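Alpha/beta hydrolase family protein (Bacillus anthracis, PDB 3OOS) is probably a hydrolase of the alpha/beta fold family. Local coordinates at residues Ile8-Gly13 with Glu82-Ala87; Thr251-Glu256 with Ile267-Gln272. All coordinates share one frame; numbering follows the deposited sequence. Where two conformers were deposited one is given.

Contact 1: Ile8-Gly13 with Glu82-Ala87; sequences IKTPRG and EAIREA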
# COMPACT_ATOMS: atom_id res chain seq x y z
N ILE A 8 -14.91 -5.90 13.69
CA ILE A 8 -15.40 -7.23 13.32
C ILE A 8 -14.63 -8.32 14.07
O ILE A 8 -13.41 -8.22 14.21
CB ILE A 8 -15.32 -7.44 11.77
CG1 ILE A 8 -16.08 -8.71 11.34
CG2 ILE A 8 -13.86 -7.44 11.27
CD1 ILE A 8 -16.39 -8.75 9.85
N LYS A 9 -15.36 -9.31 14.57
CA LYS A 9 -14.74 -10.45 15.26
C LYS A 9 -14.61 -11.64 14.32
O LYS A 9 -15.58 -12.04 13.67
CB LYS A 9 -15.52 -10.83 16.52
CG LYS A 9 -15.25 -9.92 17.72
CD LYS A 9 -15.80 -10.50 19.02
CE LYS A 9 -15.33 -9.68 20.22
NZ LYS A 9 -15.87 -10.18 21.52
N THR A 10 -13.40 -12.19 14.23
CA THR A 10 -13.12 -13.36 13.39
C THR A 10 -12.40 -14.43 14.20
O THR A 10 -11.89 -14.14 15.29
CB THR A 10 -12.25 -13.00 12.15
OG1 THR A 10 -10.87 -12.95 12.53
CG2 THR A 10 -12.66 -11.67 11.52
N PRO A 11 -12.33 -15.68 13.68
CA PRO A 11 -11.54 -16.73 14.33
C PRO A 11 -10.06 -16.38 14.46
O PRO A 11 -9.35 -16.99 15.26
CB PRO A 11 -11.71 -17.93 13.38
CG PRO A 11 -12.99 -17.67 12.68
CD PRO A 11 -13.09 -16.19 12.52
N ARG A 12 -9.60 -15.41 13.67
CA ARG A 12 -8.21 -14.98 13.70
C ARG A 12 -8.01 -13.67 14.48
O ARG A 12 -6.91 -13.10 14.49
CB ARG A 12 -7.64 -14.90 12.28
CG ARG A 12 -7.45 -16.28 11.65
CD ARG A 12 -6.74 -16.22 10.30
NE ARG A 12 -5.43 -15.58 10.40
CZ ARG A 12 -4.29 -16.22 10.64
NH1 ARG A 12 -4.27 -17.54 10.82
NH2 ARG A 12 -3.16 -15.53 10.69
N GLY A 13 -9.06 -13.22 15.15
CA GLY A 13 -9.00 -12.04 16.01
C GLY A 13 -9.98 -10.95 15.63
O GLY A 13 -10.77 -11.10 14.68
N GLU A 82 -8.35 -12.85 4.69
CA GLU A 82 -9.27 -13.90 4.28
C GLU A 82 -10.33 -14.18 5.35
O GLU A 82 -11.50 -14.40 5.03
CB GLU A 82 -8.49 -15.17 3.91
CG GLU A 82 -7.86 -15.09 2.53
CD GLU A 82 -8.88 -15.20 1.42
OE1 GLU A 82 -9.22 -16.33 1.03
OE2 GLU A 82 -9.35 -14.14 0.94
N ALA A 83 -9.92 -14.15 6.61
CA ALA A 83 -10.84 -14.33 7.73
C ALA A 83 -11.86 -13.19 7.80
O ALA A 83 -13.03 -13.41 8.10
CB ALA A 83 -10.08 -14.47 9.05
N ILE A 84 -11.41 -11.96 7.52
CA ILE A 84 -12.30 -10.80 7.47
C ILE A 84 -13.30 -10.98 6.33
O ILE A 84 -14.51 -10.81 6.53
CB ILE A 84 -11.52 -9.48 7.34
CG1 ILE A 84 -10.70 -9.23 8.61
CG2 ILE A 84 -12.47 -8.30 7.05
CD1 ILE A 84 -9.67 -8.12 8.50
N ARG A 85 -12.80 -11.33 5.15
CA ARG A 85 -13.65 -11.59 3.99
C ARG A 85 -14.75 -12.63 4.31
O ARG A 85 -15.93 -12.40 4.02
CB ARG A 85 -12.82 -12.04 2.79
CG ARG A 85 -13.65 -12.22 1.51
CD ARG A 85 -12.89 -12.96 0.39
NE ARG A 85 -12.23 -14.19 0.83
CZ ARG A 85 -12.86 -15.32 1.19
NH1 ARG A 85 -14.18 -15.39 1.19
NH2 ARG A 85 -12.14 -16.37 1.57
N GLU A 86 -14.34 -13.74 4.92
CA GLU A 86 -15.27 -14.81 5.31
C GLU A 86 -16.29 -14.36 6.35
O GLU A 86 -17.46 -14.74 6.28
CB GLU A 86 -14.49 -16.03 5.82
CG GLU A 86 -13.69 -16.76 4.75
CD GLU A 86 -14.56 -17.67 3.90
OE1 GLU A 86 -15.61 -18.13 4.40
OE2 GLU A 86 -14.18 -17.93 2.74
N ALA A 87 -15.84 -13.55 7.31
CA ALA A 87 -16.70 -13.03 8.38
C ALA A 87 -17.71 -12.01 7.84
O ALA A 87 -18.77 -11.79 8.44
CB ALA A 87 -15.87 -12.43 9.50
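Ala83 of helix 74-87 faces Thr10 and Arg12 at the edge of an alpha/beta hydrolase fold, where the outermost strand 4-10 turns back through a type I beta turn, Thr10 to Gly13, into strand 13-20. The axes of the short strand and helix segments run at 110° to each other and approach to 8.3 Å, a spacing at which the methyl of alanine just reaches the strand's side chains. Ala83 CB touches Thr10 OG1 at 3.9 Å and the aliphatic part of Arg12, with Arg12 CD 4.0 Å away; beyond CD the arginine chain bends (chi3 58°), and its NE pairs with Asp80 and its NH2 with Glu76, about one and two turns before Ala83 on the same helix. Ile84 brings its CA and CG1 near the Thr10 methyl, while its side chain also packs on Phe15 and Trp93 in the interior. Arg85 lies on the far side of the helix, where the edge of its guanidinium grips the Glu82 carboxylate through NE and NH2. Ala87 closes the contact with the strand: its CB meets Thr10 CG2 and, 3.7 Å away, Ile8 CD1, which the fully extended isoleucine chain carries out to the helix. Threonine suits its place because its two branches do different work. CG2 lies against the helix, whereas OG1, placed between the backbone N and the carbonyl carbon (chi1 81°), accepts from Arg12 N in an ST turn and donates to Gly13 O at 2.8 Å, in the carbonyl plane and on a lone pair.

Contact 2: Thr251-Glu256 with Ile267-Gln272; sequences TLTKFE and IDKFNQ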
# COMPACT_ATOMS: atom_id res chain seq x y z
N THR A 251 -2.62 -5.08 -16.90
CA THR A 251 -2.45 -3.83 -17.62
C THR A 251 -1.51 -2.92 -16.83
O THR A 251 -1.34 -3.09 -15.62
CB THR A 251 -3.78 -3.09 -17.88
OG1 THR A 251 -4.35 -2.67 -16.63
CG2 THR A 251 -4.77 -3.97 -18.64
N LEU A 252 -0.90 -1.96 -17.52
CA LEU A 252 0.01 -1.01 -16.90
C LEU A 252 -0.40 0.41 -17.23
O LEU A 252 -0.60 0.75 -18.40
CB LEU A 252 1.45 -1.27 -17.36
CG LEU A 252 2.55 -0.33 -16.85
CD1 LEU A 252 2.71 -0.40 -15.32
CD2 LEU A 252 3.87 -0.64 -17.54
N THR A 253 -0.52 1.24 -16.20
CA THR A 253 -0.90 2.64 -16.36
C THR A 253 0.20 3.54 -15.82
O THR A 253 0.58 3.44 -14.65
CB THR A 253 -2.24 2.95 -15.66
OG1 THR A 253 -3.26 2.07 -16.16
CG2 THR A 253 -2.67 4.40 -15.90
N LYS A 254 0.71 4.41 -16.68
CA LYS A 254 1.81 5.30 -16.33
C LYS A 254 1.27 6.68 -15.95
O LYS A 254 0.46 7.26 -16.68
CB LYS A 254 2.78 5.43 -17.50
CG LYS A 254 4.07 6.15 -17.17
CD LYS A 254 5.02 6.08 -18.35
CE LYS A 254 6.45 6.28 -17.90
NZ LYS A 254 7.40 6.15 -19.04
N PHE A 255 1.71 7.18 -14.81
CA PHE A 255 1.35 8.52 -14.38
C PHE A 255 2.54 9.44 -14.61
O PHE A 255 3.51 9.46 -13.85
CB PHE A 255 0.85 8.50 -12.93
CG PHE A 255 -0.53 7.91 -12.78
CD1 PHE A 255 -1.66 8.73 -12.83
CD2 PHE A 255 -0.71 6.54 -12.62
CE1 PHE A 255 -2.94 8.19 -12.70
CE2 PHE A 255 -1.98 5.99 -12.49
CZ PHE A 255 -3.10 6.82 -12.54
N GLU A 256 2.46 10.19 -15.71
CA GLU A 256 3.59 10.94 -16.26
C GLU A 256 4.02 12.12 -15.39
O GLU A 256 5.18 12.52 -15.43
CB GLU A 256 3.26 11.43 -17.67
CG GLU A 256 2.65 10.39 -18.61
CD GLU A 256 3.68 9.46 -19.25
OE1 GLU A 256 4.89 9.68 -19.07
OE2 GLU A 256 3.26 8.51 -19.94
N ILE A 267 -5.20 13.63 -9.93
CA ILE A 267 -6.50 13.18 -9.43
C ILE A 267 -7.46 12.76 -10.55
O ILE A 267 -8.08 11.69 -10.46
CB ILE A 267 -7.14 14.24 -8.49
CG1 ILE A 267 -6.34 14.33 -7.18
CG2 ILE A 267 -8.60 13.91 -8.19
CD1 ILE A 267 -6.68 15.52 -6.30
N ASP A 268 -7.58 13.58 -11.59
CA ASP A 268 -8.47 13.28 -12.72
C ASP A 268 -8.09 11.99 -13.42
O ASP A 268 -8.95 11.14 -13.69
CB ASP A 268 -8.51 14.43 -13.73
CG ASP A 268 -9.26 15.65 -13.21
OD1 ASP A 268 -10.03 15.53 -12.23
OD2 ASP A 268 -9.09 16.74 -13.81
N LYS A 269 -6.80 11.83 -13.73
CA LYS A 269 -6.32 10.61 -14.38
C LYS A 269 -6.47 9.39 -13.47
O LYS A 269 -6.81 8.30 -13.95
CB LYS A 269 -4.88 10.77 -14.87
CG LYS A 269 -4.39 9.58 -15.69
CD LYS A 269 -3.06 9.86 -16.36
CE LYS A 269 -2.50 8.59 -16.98
NZ LYS A 269 -1.41 8.89 -17.97
N PHE A 270 -6.23 9.56 -12.18
CA PHE A 270 -6.41 8.44 -11.25
C PHE A 270 -7.87 8.02 -11.15
O PHE A 270 -8.17 6.83 -11.04
CB PHE A 270 -5.83 8.73 -9.85
CG PHE A 270 -5.63 7.49 -9.03
CD1 PHE A 270 -4.48 6.72 -9.19
CD2 PHE A 270 -6.60 7.07 -8.13
CE1 PHE A 270 -4.29 5.56 -8.45
CE2 PHE A 270 -6.43 5.91 -7.38
CZ PHE A 270 -5.27 5.15 -7.54
N ASN A 271 -8.78 8.99 -11.19
CA ASN A 271 -10.21 8.70 -11.22
C ASN A 271 -10.59 7.88 -12.45
O ASN A 271 -11.38 6.94 -12.36
CB ASN A 271 -11.05 9.98 -11.15
CG ASN A 271 -11.12 10.55 -9.75
OD1 ASN A 271 -10.98 9.83 -8.76
ND2 ASN A 271 -11.35 11.86 -9.65
N GLN A 272 -10.01 8.24 -13.60
CA GLN A 272 -10.21 7.48 -14.84
C GLN A 272 -9.67 6.07 -14.69
O GLN A 272 -10.29 5.10 -15.13
CB GLN A 272 -9.56 8.20 -16.03
CG GLN A 272 -9.87 7.57 -17.38
CD GLN A 272 -11.36 7.40 -17.61
OE1 GLN A 272 -12.14 8.33 -17.41
NE2 GLN A 272 -11.76 6.21 -18.04
O HOH W 1 -0.02 10.99 -16.74
O HOH W 2 0.38 7.52 -19.72
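The Phe255 ring has Lys269 CE over one face, 4.2 Å above the plane and offset toward the rim, with Lys269 CG against the ring atom CE1, while the backbone N of Phe270 sits at its edge, 3.6 Å from Phe255 CE1. The two phenyl rings meet obliquely, their planes at 37°, and touch where Phe255 CZ comes within 3.6 Å of Phe270 CD1; Phe270 in turn packs edge-to-face on Tyr227 of the neighbouring strand. Large flat hydrocarbons suit this buried seam, where helix 267-276, the last of the chain, covers the outermost strand 250-255 of the alpha/beta hydrolase sheet and runs nearly antiparallel to it, at 172° between the segment axes. Lys269 can serve both the apolar seam and its polar border because its chain is long: CG is anti to the backbone N (chi1 -174°), and the extended chain beyond it carries the methylenes past the Phe255 ring to bring the ammonium out at the strand's end. There NZ donates to Lys254 O at 2.8 Å, approaching nearly along the C=O axis. Two waters also accept from it, one bound as well to Glu256 N and the other donating to Glu256 OE2. Glu256 OE2 lies 5.1 Å from Lys269 NZ, close enough that its negative charge would be expected to favour the protonated lysine.

How the contacts relate
From the N terminus, the chain first lays down strand 4-10 and the turn of contact 1, then passes through several strands of the main sheet before helix 74-87 returns to that turn, closing a loop with 68 residues between the segments. It then builds the rest of the sheet and the helices between its strands. Contact 2 opens only at strand 250-255 and closes after 10 intervening residues, with the C-terminal helix 267-276. The two loops are therefore in series, neither nested nor crossed. Their centres lie 33 Å apart, and each ties a helix to one of the two outermost strands of the same sheet, contact 1 at 4-10 and contact 2 at 250-255.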